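Local coordinates for nitrate regulatory protein (Klebsiella oxytoca, PDB 4AKK) that regulates transcription in response to nitrate and nitrite, binding the terminator in the nasF operon leader RNA to bring about antitermination, at residues 177-180 with 181-184; 220-223 with 224-228. One frame throughout, in Å; residues are numbered along the deposited sequence.

Interaction 1 of 2, residues 177-180 with 181-184; sequences IDDP and QIAG
Asp179 OD2 accepts a hydrogen bond from Ile182 N at 2.9 Å, with a fairly straight N-H...O angle of 163°, and so marks Asp179 as the N-cap of helix 180-212, a long helix of the NIT nitrate-sensing region. The bond uses the anti lone pair of OD2, on the side turned away from OD1. With CG anti to the backbone N (chi1 -169°), the carboxylate lies beside the carbonyl carbon and folds over the first turn, where the amide N of Gln181 lies 2.9 Å from OD2. The positive end of the helix dipole, together with the bond from Ile182 N, would probably help to stabilise a negative charge on this buried side chain. Behind the cap, the backbone takes up the helical pattern: Ala183 N donates to Asp179 O at 2.9 Å, and Gly184 N to Pro180 O. Pro180 suits the first position of the helix, since its ring nitrogen has no hydrogen to offer. Ile182 packs its CG1 against the acid, 3.3 Å from Asp179 OD2, so the polar cap has an apolar flank. Leu304, Ala307 and Leu311 of helix 277-312 also pack on Ile182, while Gln49 of helix 37-52 touches Asp179 and Pro180. On another side of Ile182, the side chain of Ile177 crosses at about a right angle and brings its CG2 4.1 Å from Ile182 CB. The same CG2 branch, anti to its own backbone N, reaches the methyl of Ala183, with Ile177 CG2 4.2 Å from Ala183 CB.

Interaction 2 of 2, residues 220-223 with 224-228; sequences RQQL and VDRID
A local, largely buried contact between successive turns near the start of helix 217-240, in the NIT region, joins residues four apart. Its polar link runs from Gln221 NE2 to Asp225 OD1, 3.0 Å apart with an N-H...O angle of 162°. The acceptor lies almost in the amide plane of Gln221, whereas the donor meets OD1 on the syn side, 32° out of the carboxylate plane. A bend at chi2 (64°) turns the Gln221 amide back toward the following turn. The other end of this amide, OE1, accepts from Trp389 NE1, so bonds at both ends fix its rotation. The backbone bond between the same two residues, Asp225 N to Gln221 O, is 2.8 Å long. Elsewhere round the helix, Leu223 and Ile227 make an apolar pair, with Leu223 CG 3.8 Å from Ile227 CD1. Arg226 bends at chi2, bringing NH1 2.9 Å from Gln222 O, while its NE donates to Gln201 OE1. Glu202 of helix 180-212 and residues of helix 257-267 cover the Leu223-Ile227 pair, whereas Gln221 touches Met403 of helix 403-412 and Arg367 and Ile370 of helix 360-380.

In the fold
Interaction 1 precedes interaction 2 along the chain, and their centres lie 33 Å apart on opposite sides of the chain's centre, with nearest atoms about 20 Å apart. They belong to consecutive helices: residues 177-184 run from the loop before helix 180-212 into its first turn, and residues 220-228 lie near the start of the next helix, 217-240. Helix 180-212 connects them, since side chains of 220-228 pack on its Glu202 and Leu205. Both lie in the NIT region of this mostly helical chain. Interaction 1 meets helices 37-52 and 277-312, and Asp178 packs on Ser122 of the second subunit. Interaction 2 lies where the nitrate-sensing region meets the RNA-binding ANTAR part.

Interaction 1 of 2, residues 177-180 with 181-184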
ATOM      1  N   ILE A 177      -9.569   7.703  13.347  1.00 47.10           N
ATOM      2  CA  ILE A 177     -10.970   7.579  12.971  1.00 48.94           C
ATOM      3  C   ILE A 177     -11.362   6.106  12.889  1.00 49.95           C
ATOM      4  O   ILE A 177     -10.938   5.388  11.981  1.00 50.48           O
ATOM      5  CB  ILE A 177     -11.260   8.270  11.632  1.00 39.88           C
ATOM      6  CG1 ILE A 177     -10.957   9.765  11.743  1.00 44.56           C
ATOM      7  CG2 ILE A 177     -12.705   8.031  11.216  1.00 43.72           C
ATOM      8  CD1 ILE A 177     -11.421  10.580  10.559  1.00 47.68           C
ATOM      9  N   ASP A 178     -12.170   5.664  13.848  1.00 48.33           N
ATOM     10  CA  ASP A 178     -12.600   4.266  13.909  1.00 50.59           C
ATOM     11  C   ASP A 178     -13.810   3.977  13.006  1.00 44.87           C
ATOM     12  O   ASP A 178     -13.925   2.888  12.448  1.00 47.90           O
ATOM     13  CB  ASP A 178     -12.882   3.852  15.358  1.00 51.38           C
ATOM     14  CG  ASP A 178     -11.619   3.822  16.220  1.00 59.06           C
ATOM     15  OD1 ASP A 178     -10.522   3.582  15.667  1.00 55.91           O
ATOM     16  OD2 ASP A 178     -11.723   4.033  17.450  1.00 61.90           O
ATOM     17  N   ASP A 179     -14.692   4.956  12.837  1.00 43.71           N
ATOM     18  CA  ASP A 179     -15.868   4.746  11.997  1.00 41.93           C
ATOM     19  C   ASP A 179     -15.551   4.443  10.535  1.00 40.87           C
ATOM     20  O   ASP A 179     -14.924   5.248   9.857  1.00 37.54           O
ATOM     21  CB  ASP A 179     -16.809   5.941  12.031  1.00 45.68           C
ATOM     22  CG  ASP A 179     -18.143   5.622  11.379  1.00 45.40           C
ATOM     23  OD1 ASP A 179     -19.027   5.117  12.095  1.00 43.06           O
ATOM     24  OD2 ASP A 179     -18.284   5.818  10.149  1.00 46.92           O
ATOM     25  N   PRO A 180     -16.040   3.301  10.034  1.00 43.35           N
ATOM     26  CA  PRO A 180     -15.796   2.853   8.657  1.00 46.66           C
ATOM     27  C   PRO A 180     -16.344   3.815   7.597  1.00 47.83           C
ATOM     28  O   PRO A 180     -15.661   4.072   6.605  1.00 45.28           O
ATOM     29  CB  PRO A 180     -16.558   1.523   8.570  1.00 48.22           C
ATOM     30  CG  PRO A 180     -16.863   1.131   9.966  1.00 46.07           C
ATOM     31  CD  PRO A 180     -16.940   2.395  10.764  1.00 48.94           C
ATOM     32  N   GLN A 181     -17.562   4.318   7.786  1.00 42.09           N
ATOM     33  CA  GLN A 181     -18.162   5.217   6.801  1.00 47.46           C
ATOM     34  C   GLN A 181     -17.400   6.533   6.701  1.00 42.53           C
ATOM     35  O   GLN A 181     -17.146   7.041   5.606  1.00 43.05           O
ATOM     36  CB  GLN A 181     -19.634   5.502   7.118  1.00 43.29           C
ATOM     37  CG  GLN A 181     -20.595   4.409   6.671  1.00 55.84           C
ATOM     38  CD  GLN A 181     -20.906   3.429   7.782  1.00 68.16           C
ATOM     39  OE1 GLN A 181     -21.650   3.745   8.716  1.00 70.29           O
ATOM     40  NE2 GLN A 181     -20.336   2.231   7.690  1.00 65.55           N
ATOM     41  N   ILE A 182     -17.048   7.094   7.847  1.00 36.43           N
ATOM     42  CA  ILE A 182     -16.314   8.345   7.849  1.00 40.62           C
ATOM     43  C   ILE A 182     -14.921   8.163   7.261  1.00 39.45           C
ATOM     44  O   ILE A 182     -14.483   8.949   6.423  1.00 39.45           O
ATOM     45  CB  ILE A 182     -16.227   8.941   9.252  1.00 40.77           C
ATOM     46  CG1 ILE A 182     -17.638   9.084   9.828  1.00 44.23           C
ATOM     47  CG2 ILE A 182     -15.534  10.289   9.209  1.00 35.96           C
ATOM     48  CD1 ILE A 182     -18.544   9.997   8.990  1.00 42.05           C
ATOM     49  N   ALA A 183     -14.232   7.114   7.685  1.00 37.93           N
ATOM     50  CA  ALA A 183     -12.886   6.869   7.188  1.00 41.82           C
ATOM     51  C   ALA A 183     -12.924   6.718   5.675  1.00 40.29           C
ATOM     52  O   ALA A 183     -12.072   7.260   4.982  1.00 36.23           O
ATOM     53  CB  ALA A 183     -12.271   5.638   7.849  1.00 39.12           C
ATOM     54  N   GLY A 184     -13.922   5.986   5.176  1.00 36.69           N
ATOM     55  CA  GLY A 184     -14.146   5.847   3.744  1.00 35.82           C
ATOM     56  C   GLY A 184     -14.371   7.186   3.047  1.00 40.96           C
ATOM     57  O   GLY A 184     -13.892   7.404   1.926  1.00 36.15           O
TER

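Interaction 2 of 2, residues 220-223 with 224-228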
ATOM      1  N   ARG A 220       7.789  18.520 -20.583  1.00 31.13           N
ATOM      2  CA  ARG A 220       6.813  17.601 -21.129  1.00 35.89           C
ATOM      3  C   ARG A 220       6.621  16.326 -20.278  1.00 36.17           C
ATOM      4  O   ARG A 220       5.494  15.841 -20.113  1.00 27.50           O
ATOM      5  CB  ARG A 220       7.164  17.247 -22.581  1.00 35.53           C
ATOM      6  CG  ARG A 220       6.243  16.167 -23.157  1.00 35.61           C
ATOM      7  CD  ARG A 220       6.526  15.889 -24.626  1.00 34.30           C
ATOM      8  NE  ARG A 220       7.737  15.106 -24.815  1.00 40.93           N
ATOM      9  CZ  ARG A 220       8.143  14.634 -25.991  1.00 46.12           C
ATOM     10  NH1 ARG A 220       7.437  14.882 -27.086  1.00 38.45           N
ATOM     11  NH2 ARG A 220       9.261  13.922 -26.074  1.00 43.94           N
ATOM     12  N   GLN A 221       7.708  15.763 -19.752  1.00 34.63           N
ATOM     13  CA  GLN A 221       7.564  14.553 -18.934  1.00 33.15           C
ATOM     14  C   GLN A 221       6.836  14.901 -17.627  1.00 30.78           C
ATOM     15  O   GLN A 221       5.922  14.192 -17.211  1.00 34.59           O
ATOM     16  CB  GLN A 221       8.922  13.874 -18.667  1.00 33.08           C
ATOM     17  CG  GLN A 221       8.812  12.474 -18.041  1.00 32.34           C
ATOM     18  CD  GLN A 221       8.133  11.445 -18.945  1.00 34.98           C
ATOM     19  OE1 GLN A 221       8.577  11.187 -20.067  1.00 34.53           O
ATOM     20  NE2 GLN A 221       7.055  10.846 -18.450  1.00 34.66           N
ATOM     21  N   GLN A 222       7.220  16.015 -17.008  1.00 32.12           N
ATOM     22  CA  GLN A 222       6.567  16.468 -15.788  1.00 36.38           C
ATOM     23  C   GLN A 222       5.075  16.723 -16.024  1.00 38.59           C
ATOM     24  O   GLN A 222       4.240  16.439 -15.166  1.00 35.28           O
ATOM     25  CB  GLN A 222       7.229  17.744 -15.272  1.00 33.70           C
ATOM     26  CG  GLN A 222       8.687  17.574 -14.843  1.00 37.24           C
ATOM     27  CD  GLN A 222       9.286  18.884 -14.346  1.00 46.86           C
ATOM     28  OE1 GLN A 222       8.578  19.875 -14.179  1.00 43.38           O
ATOM     29  NE2 GLN A 222      10.593  18.896 -14.112  1.00 48.50           N
ATOM     30  N   LEU A 223       4.741  17.260 -17.189  1.00 30.42           N
ATOM     31  CA  LEU A 223       3.347  17.558 -17.488  1.00 36.53           C
ATOM     32  C   LEU A 223       2.584  16.252 -17.617  1.00 31.92           C
ATOM     33  O   LEU A 223       1.570  16.030 -16.958  1.00 30.14           O
ATOM     34  CB  LEU A 223       3.226  18.387 -18.772  1.00 30.99           C
ATOM     35  CG  LEU A 223       1.805  18.619 -19.290  1.00 36.25           C
ATOM     36  CD1 LEU A 223       0.991  19.442 -18.276  1.00 30.39           C
ATOM     37  CD2 LEU A 223       1.867  19.331 -20.637  1.00 37.73           C
ATOM     38  N   VAL A 224       3.087  15.382 -18.479  1.00 31.56           N
ATOM     39  CA  VAL A 224       2.523  14.064 -18.644  1.00 33.21           C
ATOM     40  C   VAL A 224       2.339  13.358 -17.297  1.00 34.35           C
ATOM     41  O   VAL A 224       1.327  12.697 -17.073  1.00 35.39           O
ATOM     42  CB  VAL A 224       3.435  13.210 -19.552  1.00 38.18           C
ATOM     43  CG1 VAL A 224       3.082  11.732 -19.446  1.00 32.85           C
ATOM     44  CG2 VAL A 224       3.347  13.705 -20.995  1.00 41.04           C
ATOM     45  N   ASP A 225       3.325  13.486 -16.414  1.00 33.86           N
ATOM     46  CA  ASP A 225       3.281  12.781 -15.134  1.00 39.72           C
ATOM     47  C   ASP A 225       2.151  13.332 -14.255  1.00 35.33           C
ATOM     48  O   ASP A 225       1.519  12.595 -13.508  1.00 35.53           O
ATOM     49  CB  ASP A 225       4.620  12.890 -14.383  1.00 36.34           C
ATOM     50  CG  ASP A 225       5.782  12.184 -15.098  1.00 44.21           C
ATOM     51  OD1 ASP A 225       5.556  11.233 -15.890  1.00 37.98           O
ATOM     52  OD2 ASP A 225       6.940  12.603 -14.846  1.00 45.12           O
ATOM     53  N   ARG A 226       1.912  14.633 -14.342  1.00 32.97           N
ATOM     54  CA  ARG A 226       0.835  15.264 -13.581  1.00 33.91           C
ATOM     55  C   ARG A 226      -0.506  14.807 -14.118  1.00 31.25           C
ATOM     56  O   ARG A 226      -1.450  14.587 -13.359  1.00 32.60           O
ATOM     57  CB  ARG A 226       0.932  16.790 -13.654  1.00 32.86           C
ATOM     58  CG  ARG A 226       2.210  17.373 -13.068  1.00 34.11           C
ATOM     59  CD  ARG A 226       2.589  16.642 -11.805  1.00 37.06           C
ATOM     60  NE  ARG A 226       3.755  17.195 -11.125  1.00 37.30           N
ATOM     61  CZ  ARG A 226       5.018  16.918 -11.442  1.00 43.44           C
ATOM     62  NH1 ARG A 226       5.301  16.125 -12.472  1.00 35.83           N
ATOM     63  NH2 ARG A 226       6.001  17.459 -10.740  1.00 45.19           N
ATOM     64  N   ILE A 227      -0.583  14.629 -15.429  1.00 31.41           N
ATOM     65  CA  ILE A 227      -1.842  14.201 -16.044  1.00 36.32           C
ATOM     66  C   ILE A 227      -2.169  12.732 -15.739  1.00 35.94           C
ATOM     67  O   ILE A 227      -3.278  12.410 -15.330  1.00 31.65           O
ATOM     68  CB  ILE A 227      -1.859  14.456 -17.566  1.00 31.08           C
ATOM     69  CG1 ILE A 227      -1.814  15.964 -17.836  1.00 34.29           C
ATOM     70  CG2 ILE A 227      -3.100  13.804 -18.206  1.00 28.95           C
ATOM     71  CD1 ILE A 227      -1.204  16.346 -19.196  1.00 31.57           C
ATOM     72  N   ASP A 228      -1.200  11.847 -15.931  1.00 36.23           N
ATOM     73  CA  ASP A 228      -1.397  10.433 -15.609  1.00 34.51           C
ATOM     74  C   ASP A 228      -1.660  10.221 -14.122  1.00 31.28           C
ATOM     75  O   ASP A 228      -2.419   9.346 -13.748  1.00 38.14           O
ATOM     76  CB  ASP A 228      -0.175   9.617 -16.027  1.00 37.69           C
ATOM     77  CG  ASP A 228       0.012   9.577 -17.531  1.00 44.94           C
ATOM     78  OD1 ASP A 228      -0.982   9.798 -18.265  1.00 53.08           O
ATOM     79  OD2 ASP A 228       1.154   9.312 -17.969  1.00 48.42           O
TER